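Local coordinates for peptidyl-prolyl cis-trans isomerase cyclophilin-type (Toxoplasma gondii, PDB 3BO7), which probably catalyses the cis-trans isomerisation of peptide bonds preceding proline and so speeds protein folding, as a member of the cyclophilin family, at residues Asn19-Ala24 and Arg138-Leu143; Asp45-Arg50 and Lys157-Lys162; Gly86-Asp91 and Ser114-Phe119. All coordinates share one frame; numbering follows the deposited sequence.

Contact 1: residues Asn19-Ala24 and Arg138-Leu143; sequences NIELHA and RVVGGL
E21 and R138 face each other as an antiparallel hydrogen-bonded pair where strands 16-22 and 135-141 run side by side in the cyclophilin sheet. Their backbones exchange both bonds, E21 N to R138 O at 2.9 Å and R138 N to E21 O at 3.0 Å. The next pair, I20 with V139, is non-hydrogen-bonded, and then the register slips by one: V140 N (2.8 Å) and G141 N (3.3 Å) both donate to N19 O, a classic beta bulge. N19 N closes the ladder on G141 O at 2.6 Å. The packed side belongs to I20 and V139, both buried, with I20 CG1 4.1 Å from V139 CG2; L9, I11 and L105 also pack on I20. On the other face R138 and V140 are exposed, although E21 is buried. With its CG anti to the backbone N (chi1 174°), E21 runs alongside R138; OE1 sits at the edge of the guanidinium, in its plane, and takes NE at 2.7 Å and NH2 at 3.0 Å, a side-on salt bridge. V140 CG1 sits over one face of that guanidinium, and H23, whose ND1 bonds to K6, touches R138 CG with NE2. The carboxylate's other oxygen, OE2, bonds to Y8 OH. Two R138 nitrogens converging on one oxygen, with Y8 on the other, should favour a charged E21 and restrict rotation of its carboxylate.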
loop_
_atom_site.group_PDB
_atom_site.type_symbol
_atom_site.label_atom_id
_atom_site.label_comp_id
_atom_site.label_asym_id
_atom_site.label_seq_id
_atom_site.Cartn_x
_atom_site.Cartn_y
_atom_site.Cartn_z
ATOM N N ASN A 19 -4.910 -7.554 -7.725
ATOM C CA ASN A 19 -4.740 -8.799 -6.984
ATOM C C ASN A 19 -3.381 -8.820 -6.304
ATOM O O ASN A 19 -2.343 -8.588 -6.940
ATOM C CB ASN A 19 -4.909 -10.012 -7.904
ATOM C CG ASN A 19 -6.363 -10.264 -8.288
ATOM O OD1 ASN A 19 -7.296 -9.843 -7.597
ATOM N ND2 ASN A 19 -6.558 -10.967 -9.392
ATOM N N ILE A 20 -3.392 -9.090 -5.008
ATOM C CA ILE A 20 -2.201 -8.906 -4.192
ATOM C C ILE A 20 -1.875 -10.128 -3.335
ATOM O O ILE A 20 -2.750 -10.722 -2.713
ATOM C CB ILE A 20 -2.320 -7.599 -3.329
ATOM C CG1 ILE A 20 -2.079 -6.368 -4.216
ATOM C CG2 ILE A 20 -1.362 -7.621 -2.133
ATOM C CD1 ILE A 20 -2.571 -5.091 -3.634
ATOM N N GLU A 21 -0.598 -10.496 -3.347
ATOM C CA GLU A 21 -0.047 -11.470 -2.425
ATOM C C GLU A 21 0.692 -10.748 -1.306
ATOM O O GLU A 21 1.530 -9.880 -1.562
ATOM C CB GLU A 21 0.914 -12.383 -3.166
ATOM C CG GLU A 21 1.671 -13.351 -2.283
ATOM C CD GLU A 21 2.519 -14.294 -3.091
ATOM O OE1 GLU A 21 3.491 -13.838 -3.734
ATOM O OE2 GLU A 21 2.210 -15.500 -3.093
ATOM N N LEU A 22 0.388 -11.122 -0.065
ATOM C CA LEU A 22 1.085 -10.578 1.088
ATOM C C LEU A 22 2.151 -11.541 1.611
ATOM O O LEU A 22 1.864 -12.706 1.860
ATOM C CB LEU A 22 0.083 -10.248 2.195
ATOM C CG LEU A 22 -0.948 -9.144 1.962
ATOM C CD1 LEU A 22 -1.734 -8.977 3.234
ATOM C CD2 LEU A 22 -0.314 -7.824 1.572
ATOM N N HIS A 23 3.372 -11.044 1.793
ATOM C CA HIS A 23 4.474 -11.850 2.325
ATOM C C HIS A 23 4.465 -11.946 3.856
ATOM O O HIS A 23 5.399 -11.504 4.525
ATOM C CB HIS A 23 5.821 -11.311 1.848
ATOM C CG HIS A 23 5.914 -11.143 0.368
ATOM N ND1 HIS A 23 5.726 -12.187 -0.514
ATOM C CD2 HIS A 23 6.192 -10.056 -0.388
ATOM C CE1 HIS A 23 5.876 -11.746 -1.750
ATOM N NE2 HIS A 23 6.161 -10.457 -1.701
ATOM N N ALA A 24 3.400 -12.542 4.387
ATOM C CA ALA A 24 3.230 -12.802 5.817
ATOM C C ALA A 24 4.346 -13.656 6.410
ATOM O O ALA A 24 4.525 -13.691 7.638
ATOM C CB ALA A 24 1.895 -13.464 6.054
ATOM N N ARG A 138 3.231 -8.045 -3.130
ATOM C CA ARG A 138 3.373 -7.783 -4.556
ATOM C C ARG A 138 2.039 -7.949 -5.273
ATOM O O ARG A 138 1.200 -8.757 -4.873
ATOM C CB ARG A 138 4.434 -8.689 -5.181
ATOM C CG ARG A 138 4.173 -10.174 -4.960
ATOM C CD ARG A 138 5.035 -11.028 -5.865
ATOM N NE ARG A 138 4.713 -12.444 -5.710
ATOM C CZ ARG A 138 4.801 -13.346 -6.683
ATOM N NH1 ARG A 138 5.193 -12.991 -7.900
ATOM N NH2 ARG A 138 4.487 -14.610 -6.441
ATOM N N VAL A 139 1.855 -7.169 -6.331
ATOM C CA VAL A 139 0.697 -7.295 -7.215
ATOM C C VAL A 139 0.920 -8.503 -8.132
ATOM O O VAL A 139 1.855 -8.520 -8.920
ATOM C CB VAL A 139 0.475 -5.991 -8.040
ATOM C CG1 VAL A 139 -0.747 -6.102 -8.945
ATOM C CG2 VAL A 139 0.330 -4.797 -7.123
ATOM N N VAL A 140 0.073 -9.517 -7.987
ATOM C CA VAL A 140 0.148 -10.752 -8.775
ATOM C C VAL A 140 -0.883 -10.760 -9.918
ATOM O O VAL A 140 -0.914 -11.676 -10.740
ATOM C CB VAL A 140 -0.030 -12.025 -7.888
ATOM C CG1 VAL A 140 1.162 -12.211 -6.954
ATOM C CG2 VAL A 140 -1.343 -11.978 -7.093
ATOM N N GLY A 141 -1.723 -9.732 -9.953
ATOM C CA GLY A 141 -2.687 -9.553 -11.024
ATOM C C GLY A 141 -3.235 -8.137 -11.033
ATOM O O GLY A 141 -3.651 -7.614 -9.997
ATOM N N GLY A 142 -3.237 -7.525 -12.216
ATOM C CA GLY A 142 -3.695 -6.150 -12.392
ATOM C C GLY A 142 -2.568 -5.193 -12.731
ATOM O O GLY A 142 -2.682 -3.993 -12.499
ATOM N N LEU A 143 -1.479 -5.714 -13.290
ATOM C CA LEU A 143 -0.309 -4.899 -13.620
ATOM C C LEU A 143 -0.647 -3.847 -14.666
ATOM O O LEU A 143 -0.001 -2.793 -14.720
ATOM C CB LEU A 143 0.864 -5.761 -14.108
ATOM C CG LEU A 143 1.635 -6.687 -13.157
ATOM C CD1 LEU A 143 2.786 -7.335 -13.906
ATOM C CD2 LEU A 143 2.152 -5.973 -11.913
#

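Contact 2: residues Asp45-Arg50 and Lys157-Lys162; sequences DTIFHR and KDKPLK
This is a loop-against-strand contact in the cyclophilin fold: the irregular segment 157-162, between helix 143-149 and strand 166-171, lies along strand 48-52 of the beta barrel. It is joined through CA-H...O contacts and water rather than direct hydrogen bonds between the segments. H49 O receives K159 CA at 3.2 Å, and R50 CA approaches D158 O at 3.5 Å. K159 CG, set anti to the backbone N (chi1 -171°), runs past the same H49 carbonyl, while P160 brings CG to 3.6 Å from F48 O. On the sheet side, H49 and R50 together face Q58 in a classic beta bulge, and the F48 ring meets W149. R50 also serves the ligand: its NH2 bonds to the backbone of the bound peptide, cyclosporin, and NH1 to Q58, which places R50 in the ligand-binding site. The two waters complete the join. One donates to both H49 O and K157 O. The other lies at the edge of the R50 guanidinium, in its plane, and bridges opposite charges that do not touch, accepting from R50 NE at 3.1 Å and donating to D158 OD2 at 2.7 Å.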
loop_
_atom_site.group_PDB
_atom_site.type_symbol
_atom_site.label_atom_id
_atom_site.label_comp_id
_atom_site.label_asym_id
_atom_site.label_seq_id
_atom_site.Cartn_x
_atom_site.Cartn_y
_atom_site.Cartn_z
ATOM N N ASP A 45 -12.891 3.908 0.757
ATOM C CA ASP A 45 -12.997 5.349 0.449
ATOM C C ASP A 45 -11.681 6.147 0.532
ATOM O O ASP A 45 -11.651 7.329 0.196
ATOM C CB ASP A 45 -14.122 6.027 1.254
ATOM C CG ASP A 45 -15.498 5.427 0.960
ATOM O OD1 ASP A 45 -15.785 5.114 -0.221
ATOM O OD2 ASP A 45 -16.291 5.262 1.914
ATOM N N THR A 46 -10.597 5.512 0.969
ATOM C CA THR A 46 -9.281 6.132 0.835
ATOM C C THR A 46 -8.901 6.215 -0.648
ATOM O O THR A 46 -9.416 5.457 -1.479
ATOM C CB THR A 46 -8.165 5.405 1.644
ATOM O OG1 THR A 46 -8.003 4.060 1.174
ATOM C CG2 THR A 46 -8.494 5.404 3.133
ATOM N N ILE A 47 -8.008 7.148 -0.966
ATOM C CA ILE A 47 -7.583 7.387 -2.340
ATOM C C ILE A 47 -6.113 7.035 -2.562
ATOM O O ILE A 47 -5.392 6.710 -1.622
ATOM C CB ILE A 47 -7.833 8.865 -2.763
ATOM C CG1 ILE A 47 -7.200 9.838 -1.763
ATOM C CG2 ILE A 47 -9.330 9.137 -2.952
ATOM C CD1 ILE A 47 -7.181 11.280 -2.253
ATOM N N PHE A 48 -5.692 7.074 -3.821
ATOM C CA PHE A 48 -4.276 7.052 -4.162
ATOM C C PHE A 48 -3.869 8.493 -4.479
ATOM O O PHE A 48 -4.098 8.988 -5.585
ATOM C CB PHE A 48 -3.997 6.088 -5.320
ATOM C CG PHE A 48 -4.084 4.638 -4.933
ATOM C CD1 PHE A 48 -2.934 3.920 -4.620
ATOM C CD2 PHE A 48 -5.314 3.990 -4.864
ATOM C CE1 PHE A 48 -3.003 2.577 -4.258
ATOM C CE2 PHE A 48 -5.402 2.648 -4.498
ATOM C CZ PHE A 48 -4.239 1.937 -4.192
ATOM N N HIS A 49 -3.276 9.150 -3.474
ATOM C CA HIS A 49 -3.155 10.617 -3.415
ATOM C C HIS A 49 -1.826 11.163 -3.914
ATOM O O HIS A 49 -1.645 12.368 -3.993
ATOM C CB HIS A 49 -3.358 11.091 -1.971
ATOM C CG HIS A 49 -2.207 10.768 -1.071
ATOM N ND1 HIS A 49 -2.082 9.553 -0.431
ATOM C CD2 HIS A 49 -1.113 11.487 -0.731
ATOM C CE1 HIS A 49 -0.968 9.546 0.278
ATOM N NE2 HIS A 49 -0.362 10.708 0.115
ATOM N N ARG A 50 -0.880 10.284 -4.194
ATOM C CA ARG A 50 0.401 10.709 -4.730
ATOM C C ARG A 50 0.857 9.700 -5.787
ATOM O O ARG A 50 0.949 8.498 -5.521
ATOM C CB ARG A 50 1.434 10.893 -3.612
ATOM C CG ARG A 50 2.819 11.313 -4.107
ATOM C CD ARG A 50 3.701 11.857 -2.985
ATOM N NE ARG A 50 5.106 11.900 -3.388
ATOM C CZ ARG A 50 6.012 10.970 -3.085
ATOM N NH1 ARG A 50 5.675 9.914 -2.356
ATOM N NH2 ARG A 50 7.263 11.094 -3.510
ATOM N N LYS A 157 1.512 18.968 -6.654
ATOM C CA LYS A 157 1.908 18.186 -5.482
ATOM C C LYS A 157 1.892 16.669 -5.775
ATOM O O LYS A 157 2.053 15.836 -4.867
ATOM C CB LYS A 157 1.027 18.561 -4.279
ATOM C CG LYS A 157 1.304 19.970 -3.755
ATOM C CD LYS A 157 0.713 20.203 -2.382
ATOM C CE LYS A 157 -0.638 20.902 -2.448
ATOM N NZ LYS A 157 -1.395 20.693 -1.170
ATOM N N ASP A 158 1.709 16.341 -7.057
ATOM C CA ASP A 158 1.684 14.967 -7.571
ATOM C C ASP A 158 0.425 14.175 -7.216
ATOM O O ASP A 158 0.388 12.954 -7.396
ATOM C CB ASP A 158 2.966 14.204 -7.206
ATOM C CG ASP A 158 4.189 14.764 -7.905
ATOM O OD1 ASP A 158 4.114 14.997 -9.131
ATOM O OD2 ASP A 158 5.220 14.981 -7.232
ATOM N N LYS A 159 -0.605 14.869 -6.733
ATOM C CA LYS A 159 -1.910 14.246 -6.563
ATOM C C LYS A 159 -2.591 14.138 -7.917
ATOM O O LYS A 159 -2.716 15.145 -8.614
ATOM C CB LYS A 159 -2.808 15.026 -5.592
ATOM C CG LYS A 159 -4.094 14.278 -5.244
ATOM C CD LYS A 159 -5.218 15.184 -4.757
ATOM C CE LYS A 159 -5.226 15.327 -3.232
ATOM N NZ LYS A 159 -6.623 15.459 -2.700
ATOM N N PRO A 160 -3.035 12.919 -8.300
ATOM C CA PRO A 160 -3.843 12.784 -9.510
ATOM C C PRO A 160 -5.044 13.730 -9.483
ATOM O O PRO A 160 -5.608 13.990 -8.409
ATOM C CB PRO A 160 -4.319 11.326 -9.450
ATOM C CG PRO A 160 -3.292 10.626 -8.655
ATOM C CD PRO A 160 -2.820 11.619 -7.637
ATOM N N LEU A 161 -5.424 14.255 -10.647
ATOM C CA LEU A 161 -6.618 15.105 -10.736
ATOM C C LEU A 161 -7.872 14.281 -10.444
ATOM O O LEU A 161 -8.805 14.759 -9.791
ATOM C CB LEU A 161 -6.703 15.795 -12.100
ATOM C CG LEU A 161 -5.520 16.694 -12.485
ATOM C CD1 LEU A 161 -5.700 17.218 -13.892
ATOM C CD2 LEU A 161 -5.336 17.851 -11.496
ATOM N N LYS A 162 -7.861 13.035 -10.924
ATOM C CA LYS A 162 -8.867 12.022 -10.604
ATOM C C LYS A 162 -8.199 10.845 -9.874
ATOM O O LYS A 162 -7.832 9.849 -10.511
ATOM C CB LYS A 162 -9.561 11.525 -11.881
ATOM C CG LYS A 162 -10.956 12.082 -12.114
HETATM O O HOH W 1 0.160 14.340 -3.355
HETATM O O HOH W 2 5.656 14.726 -4.608
#

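Contact 3: residues Gly86-Asp91 and Ser114-Phe119; sequences GAPFED and SNLSEF. With SO4 (sulfate ion), chain I.
The first torsions of N115 and F89 bring them together: N115 CG is anti to its carbonyl carbon (chi1 -62°), while F89 CG stands between backbone N and carbonyl carbon (chi1 57°), turning one face of the ring to N115 CB. That CB lies 3.5 Å from the ring centroid and 16° off the normal, a CH-pi contact. N115 ND2 makes two bonds, to F89 O at 3.0 Å and to D91 OD1 at 2.8 Å. Both are fairly straight at the hydrogen, but the donor stands above the plane of the F89 carbonyl and above that of the D91 carboxylate. The backbones form a single antiparallel bridge, in which F89 N meets N115 O in the carbonyl plane, on a lone pair, at 3.1 Å; the return bond from N115 N is weak. D91 OD1 also accepts from two waters, one shared with N115 OD1 and the other with S114 N. L116 CD2 packs 4.0 Å from P88 CB and 3.4 Å from G86 O. A sulfate, probably from the crystallisation liquor, accepts from E90 N and R29 NH1. E118, further along the segment of N115, packs on a modified side chain of the bound peptide, so this loop borders the ligand site. The join ties the loops before strands 104-107 and 119-122, F89 packing on A30 and S33 of helix 28-39 and N115 on M107 of strand 104-107.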
loop_
_atom_site.group_PDB
_atom_site.type_symbol
_atom_site.label_atom_id
_atom_site.label_comp_id
_atom_site.label_asym_id
_atom_site.label_seq_id
_atom_site.Cartn_x
_atom_site.Cartn_y
_atom_site.Cartn_z
ATOM N N GLY A 86 -3.321 1.277 17.957
ATOM C CA GLY A 86 -2.969 1.943 16.703
ATOM C C GLY A 86 -1.559 2.503 16.614
ATOM O O GLY A 86 -1.277 3.297 15.736
ATOM N N ALA A 87 -0.665 2.083 17.504
ATOM C CA ALA A 87 0.696 2.620 17.540
ATOM C C ALA A 87 1.498 2.175 16.308
ATOM O O ALA A 87 1.174 1.150 15.712
ATOM C CB ALA A 87 1.393 2.190 18.814
ATOM N N PRO A 88 2.534 2.951 15.913
ATOM C CA PRO A 88 3.392 2.518 14.806
ATOM C C PRO A 88 4.124 1.232 15.121
ATOM O O PRO A 88 4.384 0.945 16.285
ATOM C CB PRO A 88 4.394 3.671 14.658
ATOM C CG PRO A 88 4.349 4.386 15.953
ATOM C CD PRO A 88 2.949 4.270 16.433
ATOM N N PHE A 89 4.456 0.464 14.087
ATOM C CA PHE A 89 5.206 -0.769 14.283
ATOM C C PHE A 89 6.553 -0.730 13.567
ATOM O O PHE A 89 6.777 0.089 12.664
ATOM C CB PHE A 89 4.379 -2.017 13.904
ATOM C CG PHE A 89 3.871 -2.014 12.495
ATOM C CD1 PHE A 89 4.634 -2.568 11.457
ATOM C CD2 PHE A 89 2.639 -1.468 12.195
ATOM C CE1 PHE A 89 4.167 -2.563 10.150
ATOM C CE2 PHE A 89 2.165 -1.463 10.894
ATOM C CZ PHE A 89 2.928 -2.011 9.867
ATOM N N GLU A 90 7.446 -1.617 14.000
ATOM C CA GLU A 90 8.819 -1.648 13.530
ATOM C C GLU A 90 8.948 -2.129 12.088
ATOM O O GLU A 90 8.070 -2.819 11.553
ATOM C CB GLU A 90 9.676 -2.501 14.463
ATOM C CG GLU A 90 9.849 -1.894 15.858
ATOM C CD GLU A 90 10.818 -2.669 16.744
ATOM O OE1 GLU A 90 10.975 -2.290 17.937
ATOM O OE2 GLU A 90 11.428 -3.648 16.253
ATOM N N ASP A 91 10.045 -1.738 11.462
ATOM C CA ASP A 91 10.334 -2.133 10.099
ATOM C C ASP A 91 10.668 -3.620 10.028
ATOM O O ASP A 91 11.121 -4.221 11.014
ATOM C CB ASP A 91 11.494 -1.300 9.543
ATOM C CG ASP A 91 11.144 0.177 9.396
ATOM O OD1 ASP A 91 10.028 0.497 8.919
ATOM O OD2 ASP A 91 11.998 1.021 9.756
ATOM N N SER A 114 8.089 3.688 11.866
ATOM C CA SER A 114 6.957 4.617 11.887
ATOM C C SER A 114 5.854 4.143 10.946
ATOM O O SER A 114 5.187 4.950 10.296
ATOM C CB SER A 114 7.406 6.027 11.502
ATOM O OG SER A 114 8.109 6.010 10.277
ATOM N N ASN A 115 5.664 2.828 10.893
ATOM C CA ASN A 115 4.677 2.206 10.017
ATOM C C ASN A 115 3.278 2.262 10.614
ATOM O O ASN A 115 3.053 1.846 11.752
ATOM C CB ASN A 115 5.053 0.748 9.739
ATOM C CG ASN A 115 6.373 0.607 9.029
ATOM O OD1 ASN A 115 6.502 0.967 7.862
ATOM N ND2 ASN A 115 7.364 0.054 9.724
ATOM N N LEU A 116 2.340 2.782 9.838
ATOM C CA LEU A 116 0.953 2.835 10.245
ATOM C C LEU A 116 0.068 2.156 9.204
ATOM O O LEU A 116 -0.186 0.951 9.304
ATOM C CB LEU A 116 0.523 4.284 10.536
ATOM C CG LEU A 116 1.088 4.906 11.826
ATOM C CD1 LEU A 116 0.620 6.347 11.991
ATOM C CD2 LEU A 116 0.719 4.089 13.062
ATOM N N SER A 117 -0.374 2.915 8.202
ATOM C CA SER A 117 -1.287 2.400 7.178
ATOM C C SER A 117 -0.977 2.792 5.724
ATOM O O SER A 117 -1.510 2.196 4.800
ATOM C CB SER A 117 -2.727 2.774 7.524
ATOM O OG SER A 117 -3.003 4.119 7.192
ATOM N N GLU A 118 -0.124 3.793 5.526
ATOM C CA GLU A 118 0.196 4.271 4.180
ATOM C C GLU A 118 1.164 3.343 3.468
ATOM O O GLU A 118 2.125 2.848 4.064
ATOM C CB GLU A 118 0.747 5.695 4.206
ATOM C CG GLU A 118 -0.323 6.736 4.269
ATOM C CD GLU A 118 0.199 8.154 4.050
ATOM O OE1 GLU A 118 0.685 8.468 2.932
ATOM O OE2 GLU A 118 0.090 8.964 5.003
ATOM N N PHE A 119 0.917 3.134 2.182
ATOM C CA PHE A 119 1.690 2.182 1.412
ATOM C C PHE A 119 1.886 2.706 0.005
ATOM O O PHE A 119 1.255 3.670 -0.400
ATOM C CB PHE A 119 0.977 0.820 1.393
ATOM C CG PHE A 119 -0.404 0.880 0.808
ATOM C CD1 PHE A 119 -0.604 0.690 -0.565
ATOM C CD2 PHE A 119 -1.505 1.172 1.617
ATOM C CE1 PHE A 119 -1.875 0.773 -1.112
ATOM C CE2 PHE A 119 -2.784 1.261 1.074
ATOM C CZ PHE A 119 -2.969 1.054 -0.287
HETATM S S SO4 I . 6.135 -4.252 16.501
HETATM O O1 SO4 I . 6.180 -4.740 15.133
HETATM O O2 SO4 I . 4.758 -4.259 16.984
HETATM O O3 SO4 I . 6.948 -5.096 17.383
HETATM O O4 SO4 I . 6.685 -2.898 16.524
HETATM O O HOH W 3 8.801 0.669 6.438
HETATM O O HOH W 4 9.167 2.955 9.266
#

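The three contacts lie roughly equally far apart, with centres about 20 to 21 Å from one another. Contacts 1 and 2 reach the same antiparallel sheet, contact 1 through neighbouring strands 16-22 and 135-141 and contact 2 through strand 48-52 of the beta barrel. Their segments alternate along the chain, in the order 19-24, 45-50, 138-143, 157-162. Contact 3 is nested inside both loops and lies across the chain's centre from contact 1. It touches contact 2: H49 CE1 is 3.3 Å from E118 OE1, and the F48 and F119 rings pack. R50 of contact 2 and E118 of contact 3 both reach the bound peptide, so chain regions distant in sequence share one ligand site.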